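Local coordinates for nematode fatty acid retinoid binding protein (Necator americanus, PDB 4XCP) that probably binds fatty acids and retinol as a secreted, all-helical lipid-binding protein, and holds palmitic acid in its interior, at residues A[16-25]-A[114-125]; A[88-99]-A[139-150]. All blocks are in the same frame, centred on the assembly; numbering follows the deposited sequence.

Contact 1: A[16-25]-A[114-125]; sequences FKYEDIPADY and YYTGNEPTKDDL. With PLM (palmitic acid), chain B.
The ring of Phe16 points its edge at the face of Tyr114 in an offset edge-to-face pair, centroids 5.5 Å apart and planes at 72°. The backbone N of Tyr18 lies over one face of Phe16 and C5 of a bound palmitic acid over the other, while Ile21 CG1 and Glu119 OE2 sit at its edge. Tyr114 carries Pro120 CD on one face and also lies along the start of the palmitate chain, its CD2 3.6 Å from C4 of the lipid; two aromatic rings thus form part of the lipid-binding wall. Tyr25, its CG anti to the backbone N (chi1 178°), turns its ring under Leu125, whose CD2 stands 4.1 Å from the ring centroid in a CH-pi contact. The other branch, Leu125 CD1, presses on Pro22 CD at 3.4 Å, tighter than usual van der Waals contact. A water joins Tyr114 OH to the carbonyl oxygens of Asp20 and Pro120, linking the three oxygens across the two segments. Asp20 OD2 and Glu119 OE2 lie only 2.6 Å apart, their carboxylate planes 70° from each other, so one of the two acids probably carries a proton. Lys17 N donates to that same Asp20 oxygen from above its carboxylate plane. The extended Lys122 runs past Pro22, its CG beside that ring, to Asp24, its NZ 3.1 Å from OD2 in a salt bridge. The contact fastens the N-terminal arm over the turn between helices 94-115 and 122-138; Ile21 also touches helix 31-39, and Leu125 packs against Phe166 of helix 162-167.

Contact 2: A[88-99]-A[139-150]; sequences KIAALGPEAKGF and MSDAGKADFGKQ
Phe99 drives its ring edge into the face of Phe147, an edge-to-face pair with centroids 5.0 Å apart and planes at 82°. CE2 of Phe99 stands over the centre of the Phe147 ring, 3.6 Å from CE1. Selenomethionine 139, bent at its last torsion, brings its methyl CE obliquely against the Phe99 ring in an off-centre CH-pi contact, with its SE 4.8 Å from the ring centroid, a Met-aromatic contact. The helix segments 94-99 and 141-150 cross at -66°, closest in register at Ala96 and Gly143, where Ala96 CB rests 3.6 Å from Gly143 O. Glu95, extended with CG anti to its own N (chi1 -175°), grips the start of helix 141-150 with both oxygens. OE1 takes the hydroxyl of Ser140 at 2.7 Å through its syn lone pair, and OE2 takes Ser140 N. Asp146 answers from the other helix, its OD2 accepting from Gly93 N at 2.7 Å, again syn. Leu92 CD2 and Gln150 CG slide past each other, and Lys88 NZ bonds to Gln150 O at 2.9 Å, nearly along the C=O axis. Each carboxylate therefore secures the N-cap residue of the opposite helix: Ser140, whose OG also accepts from Gly143 N, and Gly93. Two waters bridge Asp146 to Ala91 O and Ala96 N, so both of its oxygens are engaged. Negative charge beside the two helix starts probably favours their dipoles.

How the contacts relate
Contacts 1 and 2 lie on opposite sides of the chain's centre, 28 Å apart between centres and about 12 Å at their nearest atoms, without touching. Helix 94-115 connects them: its beginning belongs to contact 2 and its end to contact 1. Helix 122-138 then returns from contact 1 to the segment 139-150. In sequence the segments alternate, 16-25, 88-99, 114-125 and 139-150, so the two contacts cross along the chain. Contact 1 ties the N-terminal arm beside one palmitic acid, whereas contact 2 joins helix starts in a region with a bound palmitic acid about 9 Å from the side chain of Lys88. Together they tie the two ends of helix 94-115 into an all-helical fold that encloses lipid.

Contact 1: A[16-25]-A[114-125]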
loop_
_atom_site.group_PDB
_atom_site.type_symbol
_atom_site.label_atom_id
_atom_site.label_comp_id
_atom_site.label_asym_id
_atom_site.label_seq_id
_atom_site.Cartn_x
_atom_site.Cartn_y
_atom_site.Cartn_z
ATOM N N PHE A 16 -3.794 -15.636 -5.602
ATOM C CA PHE A 16 -2.606 -14.834 -5.364
ATOM C C PHE A 16 -1.741 -15.527 -4.294
ATOM O O PHE A 16 -2.272 -16.106 -3.340
ATOM C CB PHE A 16 -3.024 -13.413 -4.913
ATOM C CG PHE A 16 -2.067 -12.707 -3.986
ATOM C CD1 PHE A 16 -0.954 -12.041 -4.486
ATOM C CD2 PHE A 16 -2.264 -12.730 -2.609
ATOM C CE1 PHE A 16 -0.051 -11.411 -3.623
ATOM C CE2 PHE A 16 -1.355 -12.109 -1.746
ATOM C CZ PHE A 16 -0.254 -11.457 -2.257
ATOM N N LYS A 17 -0.417 -15.499 -4.490
ATOM C CA LYS A 17 0.547 -16.068 -3.552
ATOM C C LYS A 17 1.528 -14.977 -3.218
ATOM O O LYS A 17 1.864 -14.175 -4.093
ATOM C CB LYS A 17 1.272 -17.293 -4.144
ATOM C CG LYS A 17 0.391 -18.541 -4.150
ATOM C CD LYS A 17 1.167 -19.769 -4.524
ATOM C CE LYS A 17 0.453 -21.027 -4.089
ATOM N NZ LYS A 17 1.350 -22.217 -4.154
ATOM N N TYR A 18 1.987 -14.932 -1.955
ATOM C CA TYR A 18 2.963 -13.939 -1.479
ATOM C C TYR A 18 4.210 -13.900 -2.371
ATOM O O TYR A 18 4.744 -12.826 -2.620
ATOM C CB TYR A 18 3.364 -14.252 -0.033
ATOM C CG TYR A 18 4.050 -13.115 0.683
ATOM C CD1 TYR A 18 3.441 -11.869 0.797
ATOM C CD2 TYR A 18 5.270 -13.303 1.319
ATOM C CE1 TYR A 18 4.068 -10.816 1.465
ATOM C CE2 TYR A 18 5.877 -12.277 2.035
ATOM C CZ TYR A 18 5.270 -11.035 2.107
ATOM O OH TYR A 18 5.889 -10.004 2.769
ATOM N N GLU A 19 4.639 -15.064 -2.883
ATOM C CA GLU A 19 5.790 -15.187 -3.790
ATOM C C GLU A 19 5.584 -14.498 -5.156
ATOM O O GLU A 19 6.568 -14.233 -5.859
ATOM C CB GLU A 19 6.193 -16.647 -3.990
ATOM C CG GLU A 19 5.142 -17.466 -4.726
ATOM C CD GLU A 19 5.522 -18.880 -5.124
ATOM O OE1 GLU A 19 6.661 -19.313 -4.833
ATOM O OE2 GLU A 19 4.674 -19.551 -5.754
ATOM N N ASP A 20 4.314 -14.197 -5.526
ATOM C CA ASP A 20 4.001 -13.507 -6.788
ATOM C C ASP A 20 4.592 -12.114 -6.796
ATOM O O ASP A 20 4.865 -11.577 -7.863
ATOM C CB ASP A 20 2.486 -13.436 -7.015
ATOM C CG ASP A 20 1.854 -14.796 -7.206
ATOM O OD1 ASP A 20 2.601 -15.784 -7.363
ATOM O OD2 ASP A 20 0.621 -14.877 -7.186
ATOM N N ILE A 21 4.788 -11.535 -5.592
ATOM C CA ILE A 21 5.373 -10.204 -5.418
ATOM C C ILE A 21 6.886 -10.374 -5.320
ATOM O O ILE A 21 7.344 -11.088 -4.430
ATOM C CB ILE A 21 4.819 -9.466 -4.167
ATOM C CG1 ILE A 21 3.281 -9.558 -4.043
ATOM C CG2 ILE A 21 5.302 -8.009 -4.148
ATOM C CD1 ILE A 21 2.730 -9.254 -2.590
ATOM N N PRO A 22 7.690 -9.723 -6.186
ATOM C CA PRO A 22 9.162 -9.853 -6.064
ATOM C C PRO A 22 9.630 -9.458 -4.661
ATOM O O PRO A 22 9.103 -8.484 -4.090
ATOM C CB PRO A 22 9.695 -8.882 -7.129
ATOM C CG PRO A 22 8.585 -8.730 -8.103
ATOM C CD PRO A 22 7.315 -8.856 -7.324
ATOM N N ALA A 23 10.557 -10.256 -4.080
ATOM C CA ALA A 23 11.120 -10.042 -2.736
ATOM C C ALA A 23 11.666 -8.603 -2.557
ATOM O O ALA A 23 11.461 -8.004 -1.505
ATOM C CB ALA A 23 12.228 -11.064 -2.463
ATOM N N ASP A 24 12.302 -8.039 -3.598
ATOM C CA ASP A 24 12.864 -6.690 -3.536
ATOM C C ASP A 24 11.766 -5.602 -3.547
ATOM O O ASP A 24 12.025 -4.491 -3.089
ATOM C CB ASP A 24 13.967 -6.451 -4.603
ATOM C CG ASP A 24 13.607 -6.753 -6.054
ATOM O OD1 ASP A 24 12.561 -7.407 -6.286
ATOM O OD2 ASP A 24 14.402 -6.383 -6.956
ATOM N N TYR A 25 10.538 -5.930 -4.000
ATOM C CA TYR A 25 9.417 -4.984 -3.910
ATOM C C TYR A 25 8.826 -5.120 -2.498
ATOM O O TYR A 25 8.473 -4.116 -1.898
ATOM C CB TYR A 25 8.350 -5.219 -4.993
ATOM C CG TYR A 25 7.162 -4.276 -4.880
ATOM C CD1 TYR A 25 7.202 -2.997 -5.431
ATOM C CD2 TYR A 25 6.003 -4.662 -4.212
ATOM C CE1 TYR A 25 6.114 -2.129 -5.325
ATOM C CE2 TYR A 25 4.911 -3.806 -4.099
ATOM C CZ TYR A 25 4.964 -2.545 -4.671
ATOM O OH TYR A 25 3.881 -1.716 -4.556
ATOM N N TYR A 114 -3.627 -7.599 -8.558
ATOM C CA TYR A 114 -3.413 -8.917 -7.941
ATOM C C TYR A 114 -4.748 -9.640 -7.691
ATOM O O TYR A 114 -4.758 -10.863 -7.518
ATOM C CB TYR A 114 -2.622 -8.815 -6.623
ATOM C CG TYR A 114 -1.137 -8.587 -6.807
ATOM C CD1 TYR A 114 -0.284 -9.640 -7.133
ATOM C CD2 TYR A 114 -0.583 -7.317 -6.669
ATOM C CE1 TYR A 114 1.074 -9.423 -7.372
ATOM C CE2 TYR A 114 0.787 -7.102 -6.836
ATOM C CZ TYR A 114 1.609 -8.155 -7.193
ATOM O OH TYR A 114 2.947 -7.925 -7.391
ATOM N N TYR A 115 -5.863 -8.878 -7.642
ATOM C CA TYR A 115 -7.216 -9.398 -7.415
ATOM C C TYR A 115 -7.839 -9.810 -8.721
ATOM O O TYR A 115 -8.427 -10.885 -8.806
ATOM C CB TYR A 115 -8.107 -8.333 -6.786
ATOM C CG TYR A 115 -7.906 -8.098 -5.308
ATOM C CD1 TYR A 115 -7.909 -9.161 -4.404
ATOM C CD2 TYR A 115 -7.827 -6.807 -4.796
ATOM C CE1 TYR A 115 -7.775 -8.943 -3.034
ATOM C CE2 TYR A 115 -7.726 -6.575 -3.426
ATOM C CZ TYR A 115 -7.695 -7.646 -2.549
ATOM O OH TYR A 115 -7.613 -7.398 -1.206
ATOM N N THR A 116 -7.727 -8.943 -9.737
ATOM C CA THR A 116 -8.254 -9.191 -11.071
ATOM C C THR A 116 -7.241 -10.053 -11.870
ATOM O O THR A 116 -6.304 -10.628 -11.285
ATOM C CB THR A 116 -8.704 -7.856 -11.736
ATOM O OG1 THR A 116 -9.560 -8.146 -12.841
ATOM C CG2 THR A 116 -7.538 -6.966 -12.187
ATOM N N GLY A 117 -7.470 -10.165 -13.177
ATOM C CA GLY A 117 -6.599 -10.911 -14.070
ATOM C C GLY A 117 -5.314 -10.159 -14.364
ATOM O O GLY A 117 -5.295 -8.919 -14.348
ATOM N N ASN A 118 -4.226 -10.928 -14.607
ATOM C CA ASN A 118 -2.882 -10.457 -14.958
ATOM C C ASN A 118 -2.254 -9.557 -13.851
ATOM O O ASN A 118 -2.489 -8.346 -13.773
ATOM C CB ASN A 118 -2.879 -9.819 -16.373
ATOM C CG ASN A 118 -1.924 -8.685 -16.625
ATOM O OD1 ASN A 118 -2.348 -7.536 -16.781
ATOM N ND2 ASN A 118 -0.625 -8.975 -16.669
ATOM N N GLU A 119 -1.453 -10.199 -12.991
ATOM C CA GLU A 119 -0.709 -9.574 -11.898
ATOM C C GLU A 119 0.323 -8.628 -12.513
ATOM O O GLU A 119 0.752 -8.872 -13.647
ATOM C CB GLU A 119 0.035 -10.644 -11.080
ATOM C CG GLU A 119 -0.874 -11.521 -10.237
ATOM C CD GLU A 119 -0.148 -12.564 -9.412
ATOM O OE1 GLU A 119 0.898 -13.078 -9.871
ATOM O OE2 GLU A 119 -0.630 -12.870 -8.300
ATOM N N PRO A 120 0.760 -7.564 -11.806
ATOM C CA PRO A 120 1.777 -6.679 -12.404
ATOM C C PRO A 120 3.095 -7.397 -12.679
ATOM O O PRO A 120 3.479 -8.289 -11.927
ATOM C CB PRO A 120 1.980 -5.579 -11.349
ATOM C CG PRO A 120 0.874 -5.734 -10.360
ATOM C CD PRO A 120 0.393 -7.140 -10.436
ATOM N N THR A 121 3.796 -6.993 -13.750
ATOM C CA THR A 121 5.126 -7.519 -14.066
ATOM C C THR A 121 6.106 -6.770 -13.155
ATOM O O THR A 121 5.713 -5.778 -12.524
ATOM C CB THR A 121 5.489 -7.273 -15.551
ATOM O OG1 THR A 121 5.448 -5.873 -15.816
ATOM C CG2 THR A 121 4.583 -8.036 -16.534
ATOM N N LYS A 122 7.376 -7.215 -13.100
ATOM C CA LYS A 122 8.395 -6.532 -12.303
ATOM C C LYS A 122 8.631 -5.100 -12.852
ATOM O O LYS A 122 8.808 -4.186 -12.056
ATOM C CB LYS A 122 9.701 -7.345 -12.212
ATOM C CG LYS A 122 10.603 -6.865 -11.071
ATOM C CD LYS A 122 11.738 -7.818 -10.770
ATOM C CE LYS A 122 12.622 -7.271 -9.679
ATOM N NZ LYS A 122 13.666 -8.248 -9.271
ATOM N N ASP A 123 8.559 -4.911 -14.196
ATOM C CA ASP A 123 8.690 -3.605 -14.865
ATOM C C ASP A 123 7.532 -2.654 -14.511
ATOM O O ASP A 123 7.765 -1.455 -14.390
ATOM C CB ASP A 123 8.821 -3.757 -16.386
ATOM C CG ASP A 123 10.202 -4.179 -16.870
ATOM O OD1 ASP A 123 11.122 -4.317 -16.020
ATOM O OD2 ASP A 123 10.365 -4.375 -18.095
ATOM N N ASP A 124 6.308 -3.199 -14.310
ATOM C CA ASP A 124 5.122 -2.439 -13.879
ATOM C C ASP A 124 5.337 -1.945 -12.446
ATOM O O ASP A 124 4.979 -0.818 -12.125
ATOM C CB ASP A 124 3.866 -3.315 -13.887
ATOM C CG ASP A 124 3.331 -3.688 -15.253
ATOM O OD1 ASP A 124 3.582 -2.927 -16.220
ATOM O OD2 ASP A 124 2.636 -4.725 -15.352
ATOM N N LEU A 125 5.894 -2.804 -11.584
ATOM C CA LEU A 125 6.163 -2.441 -10.203
ATOM C C LEU A 125 7.256 -1.385 -10.140
ATOM O O LEU A 125 7.102 -0.406 -9.408
ATOM C CB LEU A 125 6.506 -3.661 -9.344
ATOM C CG LEU A 125 5.400 -4.724 -9.191
ATOM C CD1 LEU A 125 5.964 -5.983 -8.589
ATOM C CD2 LEU A 125 4.248 -4.225 -8.332
HETATM C C1 PLM B . 0.545 -4.071 -2.660
HETATM O O1 PLM B . 0.176 -4.449 -1.468
HETATM O O2 PLM B . 0.808 -2.911 -2.939
HETATM C C2 PLM B . 0.629 -5.194 -3.653
HETATM C C3 PLM B . 0.216 -6.577 -3.156
HETATM C C4 PLM B . -1.279 -6.822 -3.187
HETATM C C5 PLM B . -1.697 -8.186 -2.683
HETATM C C6 PLM B . -3.166 -8.521 -2.897
HETATM C C7 PLM B . -3.982 -8.719 -1.627
HETATM C C8 PLM B . -4.313 -7.432 -0.925
HETATM C C9 PLM B . -5.025 -7.586 0.374
HETATM C CA PLM B . -4.501 -6.692 1.463
HETATM C CB PLM B . -5.236 -5.394 1.704
HETATM C CC PLM B . -4.736 -4.608 2.929
HETATM C CD PLM B . -3.403 -3.849 2.765
HETATM C CE PLM B . -2.142 -4.716 2.759
HETATM C CF PLM B . -0.842 -3.954 2.779
HETATM C CG PLM B . -0.338 -3.481 1.432
HETATM O O HOH W 1 4.052 -9.291 -9.470
#

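Contact 2: A[88-99]-A[139-150]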
loop_
_atom_site.group_PDB
_atom_site.type_symbol
_atom_site.label_atom_id
_atom_site.label_comp_id
_atom_site.label_asym_id
_atom_site.label_seq_id
_atom_site.Cartn_x
_atom_site.Cartn_y
_atom_site.Cartn_z
ATOM N N LYS A 88 -2.074 8.648 10.724
ATOM C CA LYS A 88 -0.775 9.196 10.320
ATOM C C LYS A 88 -0.976 10.285 9.258
ATOM O O LYS A 88 -0.375 11.345 9.388
ATOM C CB LYS A 88 0.153 8.088 9.828
ATOM C CG LYS A 88 0.781 7.287 10.958
ATOM C CD LYS A 88 1.434 6.045 10.406
ATOM C CE LYS A 88 2.320 5.370 11.416
ATOM N NZ LYS A 88 3.579 4.897 10.778
ATOM N N ILE A 89 -1.876 10.050 8.265
ATOM C CA ILE A 89 -2.232 11.001 7.195
ATOM C C ILE A 89 -2.876 12.259 7.804
ATOM O O ILE A 89 -2.525 13.365 7.401
ATOM C CB ILE A 89 -3.146 10.357 6.103
ATOM C CG1 ILE A 89 -2.546 9.084 5.450
ATOM C CG2 ILE A 89 -3.589 11.354 5.015
ATOM C CD1 ILE A 89 -1.253 9.162 4.899
ATOM N N ALA A 90 -3.782 12.082 8.799
ATOM C CA ALA A 90 -4.467 13.173 9.502
ATOM C C ALA A 90 -3.491 14.159 10.191
ATOM O O ALA A 90 -3.812 15.337 10.313
ATOM C CB ALA A 90 -5.452 12.607 10.525
ATOM N N ALA A 91 -2.309 13.672 10.633
ATOM C CA ALA A 91 -1.274 14.481 11.282
ATOM C C ALA A 91 -0.397 15.250 10.268
ATOM O O ALA A 91 0.399 16.088 10.665
ATOM C CB ALA A 91 -0.411 13.603 12.178
ATOM N N LEU A 92 -0.558 14.993 8.959
ATOM C CA LEU A 92 0.254 15.682 7.953
ATOM C C LEU A 92 -0.304 17.025 7.512
ATOM O O LEU A 92 -1.515 17.219 7.477
ATOM C CB LEU A 92 0.439 14.785 6.705
ATOM C CG LEU A 92 1.175 13.446 6.862
ATOM C CD1 LEU A 92 1.111 12.645 5.549
ATOM C CD2 LEU A 92 2.618 13.664 7.219
ATOM N N GLY A 93 0.597 17.918 7.102
ATOM C CA GLY A 93 0.267 19.199 6.495
ATOM C C GLY A 93 -0.219 18.943 5.076
ATOM O O GLY A 93 -0.104 17.814 4.599
ATOM N N PRO A 94 -0.782 19.948 4.370
ATOM C CA PRO A 94 -1.353 19.687 3.026
ATOM C C PRO A 94 -0.441 19.034 1.976
ATOM O O PRO A 94 -0.926 18.231 1.187
ATOM C CB PRO A 94 -1.805 21.074 2.544
ATOM C CG PRO A 94 -1.960 21.883 3.770
ATOM C CD PRO A 94 -1.021 21.343 4.806
ATOM N N GLU A 95 0.842 19.419 1.914
ATOM C CA GLU A 95 1.751 18.875 0.908
ATOM C C GLU A 95 2.039 17.379 1.102
ATOM O O GLU A 95 1.847 16.608 0.164
ATOM C CB GLU A 95 3.043 19.707 0.832
ATOM C CG GLU A 95 3.980 19.274 -0.283
ATOM C CD GLU A 95 5.332 19.950 -0.228
ATOM O OE1 GLU A 95 5.731 20.395 0.871
ATOM O OE2 GLU A 95 5.994 20.040 -1.285
ATOM N N ALA A 96 2.486 16.972 2.306
ATOM C CA ALA A 96 2.789 15.566 2.599
ATOM C C ALA A 96 1.504 14.715 2.558
ATOM O O ALA A 96 1.565 13.567 2.111
ATOM C CB ALA A 96 3.490 15.435 3.941
ATOM N N LYS A 97 0.331 15.303 2.951
ATOM C CA LYS A 97 -0.971 14.614 2.872
ATOM C C LYS A 97 -1.290 14.284 1.398
ATOM O O LYS A 97 -1.637 13.145 1.094
ATOM C CB LYS A 97 -2.096 15.460 3.496
ATOM C CG LYS A 97 -3.427 14.714 3.657
ATOM C CD LYS A 97 -4.519 15.579 4.333
ATOM C CE LYS A 97 -4.350 15.705 5.838
ATOM N NZ LYS A 97 -5.428 16.515 6.467
ATOM N N GLY A 98 -1.122 15.267 0.510
ATOM C CA GLY A 98 -1.333 15.090 -0.927
ATOM C C GLY A 98 -0.467 13.990 -1.508
ATOM O O GLY A 98 -0.955 13.148 -2.265
ATOM N N PHE A 99 0.823 13.952 -1.094
ATOM C CA PHE A 99 1.787 12.939 -1.536
ATOM C C PHE A 99 1.377 11.548 -1.082
ATOM O O PHE A 99 1.358 10.622 -1.889
ATOM C CB PHE A 99 3.213 13.248 -1.047
ATOM C CG PHE A 99 4.145 12.062 -1.196
ATOM C CD1 PHE A 99 4.544 11.620 -2.455
ATOM C CD2 PHE A 99 4.567 11.343 -0.080
ATOM C CE1 PHE A 99 5.374 10.502 -2.586
ATOM C CE2 PHE A 99 5.412 10.241 -0.218
ATOM C CZ PHE A 99 5.816 9.835 -1.463
HETATM N N MSE A 139 8.461 17.047 -3.670
HETATM C CA MSE A 139 8.038 17.762 -2.450
HETATM C C MSE A 139 9.156 18.687 -1.969
HETATM O O MSE A 139 10.330 18.427 -2.259
HETATM C CB MSE A 139 7.751 16.783 -1.304
HETATM C CG MSE A 139 6.396 16.077 -1.412
HETATM SE SE MSE A 139 5.836 15.396 0.317
HETATM C CE MSE A 139 7.056 13.980 0.496
ATOM N N SER A 140 8.798 19.732 -1.197
ATOM C CA SER A 140 9.785 20.600 -0.558
ATOM C C SER A 140 10.459 19.758 0.547
ATOM O O SER A 140 9.947 18.704 0.912
ATOM C CB SER A 140 9.100 21.800 0.105
ATOM O OG SER A 140 8.250 21.390 1.169
ATOM N N ASP A 141 11.573 20.235 1.095
ATOM C CA ASP A 141 12.247 19.594 2.224
ATOM C C ASP A 141 11.291 19.546 3.408
ATOM O O ASP A 141 11.281 18.554 4.121
ATOM C CB ASP A 141 13.493 20.421 2.611
ATOM C CG ASP A 141 14.742 20.113 1.804
ATOM O OD1 ASP A 141 14.640 19.378 0.795
ATOM O OD2 ASP A 141 15.807 20.633 2.156
ATOM N N ALA A 142 10.474 20.610 3.619
ATOM C CA ALA A 142 9.485 20.638 4.716
ATOM C C ALA A 142 8.436 19.522 4.531
ATOM O O ALA A 142 8.071 18.860 5.502
ATOM C CB ALA A 142 8.815 22.002 4.803
ATOM N N GLY A 143 8.030 19.277 3.279
ATOM C CA GLY A 143 7.092 18.214 2.930
ATOM C C GLY A 143 7.662 16.851 3.247
ATOM O O GLY A 143 7.001 16.032 3.890
ATOM N N LYS A 144 8.921 16.615 2.816
ATOM C CA LYS A 144 9.636 15.355 3.076
ATOM C C LYS A 144 9.806 15.132 4.593
ATOM O O LYS A 144 9.615 14.008 5.055
ATOM C CB LYS A 144 11.018 15.371 2.404
ATOM C CG LYS A 144 10.992 15.420 0.886
ATOM C CD LYS A 144 12.412 15.582 0.350
ATOM C CE LYS A 144 12.432 15.647 -1.159
ATOM N NZ LYS A 144 13.807 15.734 -1.682
ATOM N N ALA A 145 10.141 16.203 5.359
ATOM C CA ALA A 145 10.344 16.118 6.810
ATOM C C ALA A 145 9.016 15.787 7.526
ATOM O O ALA A 145 8.993 14.970 8.443
ATOM C CB ALA A 145 10.950 17.422 7.350
ATOM N N ASP A 146 7.915 16.389 7.058
ATOM C CA ASP A 146 6.583 16.158 7.600
ATOM C C ASP A 146 6.151 14.694 7.336
ATOM O O ASP A 146 5.749 13.980 8.273
ATOM C CB ASP A 146 5.610 17.182 6.998
ATOM C CG ASP A 146 4.234 17.202 7.621
ATOM O OD1 ASP A 146 4.139 17.059 8.865
ATOM O OD2 ASP A 146 3.269 17.473 6.891
ATOM N N PHE A 147 6.354 14.215 6.089
ATOM C CA PHE A 147 6.058 12.831 5.714
ATOM C C PHE A 147 6.885 11.835 6.547
ATOM O O PHE A 147 6.320 10.865 7.057
ATOM C CB PHE A 147 6.257 12.590 4.192
ATOM C CG PHE A 147 6.084 11.141 3.783
ATOM C CD1 PHE A 147 4.815 10.607 3.563
ATOM C CD2 PHE A 147 7.192 10.300 3.642
ATOM C CE1 PHE A 147 4.654 9.257 3.205
ATOM C CE2 PHE A 147 7.034 8.962 3.264
ATOM C CZ PHE A 147 5.763 8.445 3.056
ATOM N N GLY A 148 8.192 12.096 6.676
ATOM C CA GLY A 148 9.142 11.267 7.416
ATOM C C GLY A 148 8.837 11.072 8.890
ATOM O O GLY A 148 9.160 10.025 9.459
ATOM N N LYS A 149 8.222 12.081 9.523
ATOM C CA LYS A 149 7.835 12.049 10.944
ATOM C C LYS A 149 6.733 11.006 11.168
ATOM O O LYS A 149 6.754 10.297 12.171
ATOM C CB LYS A 149 7.376 13.452 11.384
ATOM C CG LYS A 149 7.075 13.602 12.870
ATOM C CD LYS A 149 7.221 15.051 13.301
ATOM C CE LYS A 149 6.495 15.347 14.587
ATOM N NZ LYS A 149 5.114 15.834 14.330
ATOM N N GLN A 150 5.799 10.880 10.207
ATOM C CA GLN A 150 4.703 9.925 10.287
ATOM C C GLN A 150 5.054 8.586 9.687
ATOM O O GLN A 150 4.516 7.562 10.119
ATOM C CB GLN A 150 3.420 10.492 9.628
ATOM C CG GLN A 150 2.882 11.808 10.251
ATOM C CD GLN A 150 2.784 11.821 11.755
ATOM O OE1 GLN A 150 3.185 12.782 12.420
ATOM N NE2 GLN A 150 2.291 10.747 12.324
HETATM O O HOH W 2 2.206 18.134 10.367
HETATM O O HOH W 3 3.368 18.720 4.477
#